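Local coordinates for alpha-galactosidase 1 (Saccharomyces cerevisiae, PDB 3LRK), which hydrolyses terminal, non-reducing alpha-D-galactose residues from alpha-D-galactosides such as galactose oligosaccharides, galactomannans and galactolipids, at residues A[274-285]-A[457-465]. The protein carries 1 engineered substitution. Sequence-based numbering, arbitrary orientation.
Sequences DEEKAHFSMWAM and VPAHGIAFY
The interface between the catalytic TIM barrel and the C-terminal beta sandwich of this GH27 enzyme is formed here by helix 274-285 lying on strand 461-465 and the type II turn Pro458-Gly461 that leads into it; the axes approach to 6.6 Å and are inclined at 49°. At the turn, His460 ND1 donates to Glu275 OE2 (2.7 Å, 171° at the hydrogen), almost exactly in the imidazole plane and onto the anti lone pair of the carboxylate. Glu275 OE1 is held by the backbone N of Thr272, and Phe214 stacks on the imidazole, which probably help to hold the carboxylate and the imidazole in place. The Asp274 carboxylate crosses the Pro458 ring at about a right angle, touching CB and CG, and two waters extend it, one from OD2 to Ala459 O, the other from OD1 to Ile462 N. Along the strand, Ile462 sets CG2 on Ala278 CA (3.7 Å) and, with CG1 anti to the backbone N (chi1 -163°), sends CD1 between Ser281 CB and Met282 SD. Ser281 CB sits over the face of Phe464, 3.7 Å from the ring centroid, while Met285 SD meets the ring edge at CE1 (3.7 Å). A leucine replacing Phe464 would probably forfeit this CH-pi contact and leave Met285 sulfur without its aromatic partner. Buried Ser281 OG donates to Lys277 O (2.7 Å) and is hydrogen-bonded to Trp397 NE1. The contact thus runs from a polar, hydrated end at Asp274, Glu275 and His460 to an apolar seam of Ile462, Met282, Met285 and Phe464.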
loop_
_atom_site.group_PDB
_atom_site.type_symbol
_atom_site.label_atom_id
_atom_site.label_comp_id
_atom_site.label_asym_id
_atom_site.label_seq_id
_atom_site.Cartn_x
_atom_site.Cartn_y
_atom_site.Cartn_z
ATOM N N ASP A 274 12.910 -35.397 2.464
ATOM C CA ASP A 274 13.677 -34.196 2.120
ATOM C C ASP A 274 12.945 -32.909 2.496
ATOM O O ASP A 274 13.559 -31.992 3.034
ATOM C CB ASP A 274 14.039 -34.187 0.639
ATOM C CG ASP A 274 15.118 -35.187 0.309
ATOM O OD1 ASP A 274 16.187 -35.141 0.959
ATOM O OD2 ASP A 274 14.888 -36.014 -0.596
ATOM N N GLU A 275 11.643 -32.860 2.209
ATOM C CA GLU A 275 10.804 -31.709 2.533
ATOM C C GLU A 275 10.756 -31.447 4.038
ATOM O O GLU A 275 10.837 -30.297 4.464
ATOM C CB GLU A 275 9.383 -31.877 1.966
ATOM C CG GLU A 275 9.298 -31.668 0.453
ATOM C CD GLU A 275 7.913 -31.936 -0.139
ATOM O OE1 GLU A 275 7.115 -32.697 0.449
ATOM O OE2 GLU A 275 7.627 -31.392 -1.223
ATOM N N GLU A 276 10.634 -32.513 4.832
ATOM C CA GLU A 276 10.621 -32.398 6.284
ATOM C C GLU A 276 11.977 -31.949 6.845
ATOM O O GLU A 276 12.018 -31.172 7.794
ATOM C CB GLU A 276 10.145 -33.700 6.942
ATOM C CG GLU A 276 8.644 -33.955 6.759
ATOM C CD GLU A 276 8.113 -35.139 7.561
ATOM O OE1 GLU A 276 8.881 -35.768 8.320
ATOM O OE2 GLU A 276 6.908 -35.429 7.431
ATOM N N LYS A 277 13.077 -32.409 6.242
ATOM C CA LYS A 277 14.430 -31.997 6.670
ATOM C C LYS A 277 14.688 -30.517 6.378
ATOM O O LYS A 277 15.248 -29.799 7.214
ATOM C CB LYS A 277 15.517 -32.831 5.977
ATOM C CG LYS A 277 15.606 -34.294 6.428
ATOM C CD LYS A 277 17.005 -34.867 6.189
ATOM C CE LYS A 277 17.313 -35.033 4.710
ATOM N NZ LYS A 277 18.663 -35.614 4.498
ATOM N N ALA A 278 14.297 -30.086 5.179
ATOM C CA ALA A 278 14.395 -28.686 4.757
ATOM C C ALA A 278 13.595 -27.785 5.697
ATOM O O ALA A 278 14.094 -26.764 6.163
ATOM C CB ALA A 278 13.901 -28.534 3.326
ATOM N N HIS A 279 12.362 -28.204 5.987
ATOM C CA HIS A 279 11.423 -27.469 6.835
ATOM C C HIS A 279 11.943 -27.337 8.281
ATOM O O HIS A 279 12.011 -26.226 8.821
ATOM C CB HIS A 279 10.051 -28.160 6.732
ATOM C CG HIS A 279 9.007 -27.661 7.685
ATOM N ND1 HIS A 279 8.821 -26.326 7.979
ATOM C CD2 HIS A 279 8.041 -28.334 8.361
ATOM C CE1 HIS A 279 7.816 -26.202 8.829
ATOM N NE2 HIS A 279 7.320 -27.405 9.071
ATOM N N PHE A 280 12.349 -28.456 8.884
ATOM C CA PHE A 280 12.884 -28.451 10.248
ATOM C C PHE A 280 14.185 -27.644 10.351
ATOM O O PHE A 280 14.344 -26.837 11.270
ATOM C CB PHE A 280 13.070 -29.890 10.759
ATOM C CG PHE A 280 13.445 -29.989 12.212
ATOM C CD1 PHE A 280 12.495 -29.769 13.223
ATOM C CD2 PHE A 280 14.750 -30.340 12.581
ATOM C CE1 PHE A 280 12.844 -29.879 14.569
ATOM C CE2 PHE A 280 15.113 -30.457 13.922
ATOM C CZ PHE A 280 14.172 -30.224 14.925
ATOM N N SER A 281 15.087 -27.846 9.387
ATOM C CA SER A 281 16.382 -27.155 9.353
ATOM C C SER A 281 16.236 -25.646 9.181
ATOM O O SER A 281 16.957 -24.878 9.822
ATOM C CB SER A 281 17.271 -27.697 8.232
ATOM O OG SER A 281 17.527 -29.082 8.397
ATOM N N MET A 282 15.317 -25.222 8.312
ATOM C CA MET A 282 15.136 -23.784 8.066
ATOM C C MET A 282 14.457 -23.056 9.242
ATOM O O MET A 282 14.884 -21.962 9.616
ATOM C CB MET A 282 14.453 -23.513 6.719
ATOM C CG MET A 282 15.346 -23.827 5.486
ATOM S SD MET A 282 17.038 -23.184 5.581
ATOM C CE MET A 282 16.668 -21.427 5.685
ATOM N N TRP A 283 13.440 -23.680 9.837
ATOM C CA TRP A 283 12.825 -23.180 11.085
ATOM C C TRP A 283 13.868 -23.078 12.210
ATOM O O TRP A 283 13.907 -22.082 12.942
ATOM C CB TRP A 283 11.649 -24.070 11.525
ATOM C CG TRP A 283 10.241 -23.690 11.019
ATOM C CD1 TRP A 283 9.111 -23.566 11.787
ATOM C CD2 TRP A 283 9.832 -23.407 9.664
ATOM N NE1 TRP A 283 8.024 -23.230 10.997
ATOM C CE2 TRP A 283 8.441 -23.127 9.692
ATOM C CE3 TRP A 283 10.503 -23.364 8.427
ATOM C CZ2 TRP A 283 7.713 -22.807 8.535
ATOM C CZ3 TRP A 283 9.774 -23.040 7.272
ATOM C CH2 TRP A 283 8.394 -22.758 7.340
ATOM N N ALA A 284 14.726 -24.090 12.349
ATOM C CA ALA A 284 15.812 -23.996 13.332
ATOM C C ALA A 284 16.725 -22.793 13.045
ATOM O O ALA A 284 17.033 -21.988 13.942
ATOM C CB ALA A 284 16.620 -25.292 13.383
ATOM N N MET A 285 17.138 -22.687 11.788
ATOM C CA MET A 285 18.155 -21.730 11.358
ATOM C C MET A 285 17.737 -20.261 11.478
ATOM O O MET A 285 18.581 -19.384 11.705
ATOM C CB MET A 285 18.535 -22.027 9.914
ATOM C CG MET A 285 19.915 -21.544 9.528
ATOM S SD MET A 285 20.060 -21.503 7.742
ATOM C CE MET A 285 18.682 -20.425 7.388
ATOM N N VAL A 457 22.134 -31.639 -4.071
ATOM C CA VAL A 457 21.007 -31.434 -3.149
ATOM C C VAL A 457 19.723 -31.982 -3.774
ATOM O O VAL A 457 19.362 -31.592 -4.888
ATOM C CB VAL A 457 20.834 -29.934 -2.755
ATOM C CG1 VAL A 457 19.788 -29.782 -1.660
ATOM C CG2 VAL A 457 22.156 -29.335 -2.277
ATOM N N PRO A 458 19.038 -32.899 -3.063
ATOM C CA PRO A 458 17.803 -33.492 -3.572
ATOM C C PRO A 458 16.706 -32.452 -3.815
ATOM O O PRO A 458 16.718 -31.372 -3.208
ATOM C CB PRO A 458 17.378 -34.459 -2.458
ATOM C CG PRO A 458 18.580 -34.665 -1.617
ATOM C CD PRO A 458 19.405 -33.426 -1.737
ATOM N N ALA A 459 15.772 -32.786 -4.703
ATOM C CA ALA A 459 14.587 -31.959 -4.944
ATOM C C ALA A 459 13.857 -31.650 -3.638
ATOM O O ALA A 459 13.628 -32.554 -2.821
ATOM C CB ALA A 459 13.654 -32.660 -5.906
ATOM N N HIS A 460 13.497 -30.377 -3.445
ATOM C CA HIS A 460 12.829 -29.917 -2.213
ATOM C C HIS A 460 13.618 -30.282 -0.953
ATOM O O HIS A 460 13.042 -30.531 0.106
ATOM C CB HIS A 460 11.394 -30.472 -2.121
ATOM C CG HIS A 460 10.436 -29.866 -3.099
ATOM N ND1 HIS A 460 9.070 -30.014 -2.985
ATOM C CD2 HIS A 460 10.640 -29.100 -4.198
ATOM C CE1 HIS A 460 8.475 -29.376 -3.977
ATOM N NE2 HIS A 460 9.404 -28.809 -4.724
ATOM N N GLY A 461 14.941 -30.309 -1.072
ATOM C CA GLY A 461 15.808 -30.714 0.025
ATOM C C GLY A 461 16.872 -29.698 0.373
ATOM O O GLY A 461 16.875 -28.567 -0.144
ATOM N N ILE A 462 17.809 -30.116 1.219
ATOM C CA ILE A 462 18.752 -29.194 1.832
ATOM C C ILE A 462 20.125 -29.825 2.091
ATOM O O ILE A 462 20.226 -31.003 2.438
ATOM C CB ILE A 462 18.140 -28.570 3.156
ATOM C CG1 ILE A 462 18.904 -27.319 3.600
ATOM C CG2 ILE A 462 17.988 -29.616 4.285
ATOM C CD1 ILE A 462 18.278 -26.587 4.805
ATOM N N ALA A 463 21.171 -29.033 1.882
ATOM C CA ALA A 463 22.471 -29.303 2.484
ATOM C C ALA A 463 22.632 -28.337 3.652
ATOM O O ALA A 463 22.672 -27.113 3.474
ATOM C CB ALA A 463 23.599 -29.131 1.465
ATOM N N PHE A 464 22.726 -28.888 4.853
ATOM C CA PHE A 464 22.732 -28.076 6.069
ATOM C C PHE A 464 24.048 -28.292 6.827
ATOM O O PHE A 464 24.281 -29.373 7.372
ATOM C CB PHE A 464 21.513 -28.453 6.922
ATOM C CG PHE A 464 21.096 -27.400 7.916
ATOM C CD1 PHE A 464 20.955 -26.062 7.538
ATOM C CD2 PHE A 464 20.805 -27.756 9.229
ATOM C CE1 PHE A 464 20.559 -25.103 8.461
ATOM C CE2 PHE A 464 20.401 -26.797 10.161
ATOM C CZ PHE A 464 20.275 -25.473 9.769
ATOM N N TYR A 465 24.897 -27.264 6.849
ATOM C CA TYR A 465 26.258 -27.385 7.395
ATOM C C TYR A 465 26.584 -26.481 8.571
ATOM O O TYR A 465 26.079 -25.358 8.675
ATOM C CB TYR A 465 27.310 -27.078 6.326
ATOM C CG TYR A 465 27.221 -27.876 5.056
ATOM C CD1 TYR A 465 27.102 -27.228 3.830
ATOM C CD2 TYR A 465 27.267 -29.270 5.069
ATOM C CE1 TYR A 465 27.034 -27.940 2.642
ATOM C CE2 TYR A 465 27.188 -29.997 3.880
ATOM C CZ TYR A 465 27.079 -29.319 2.674
ATOM O OH TYR A 465 27.003 -30.007 1.491
HETATM O O HOH W 1 13.659 -35.210 -2.859
HETATM O O HOH W 2 17.744 -32.996 1.963
#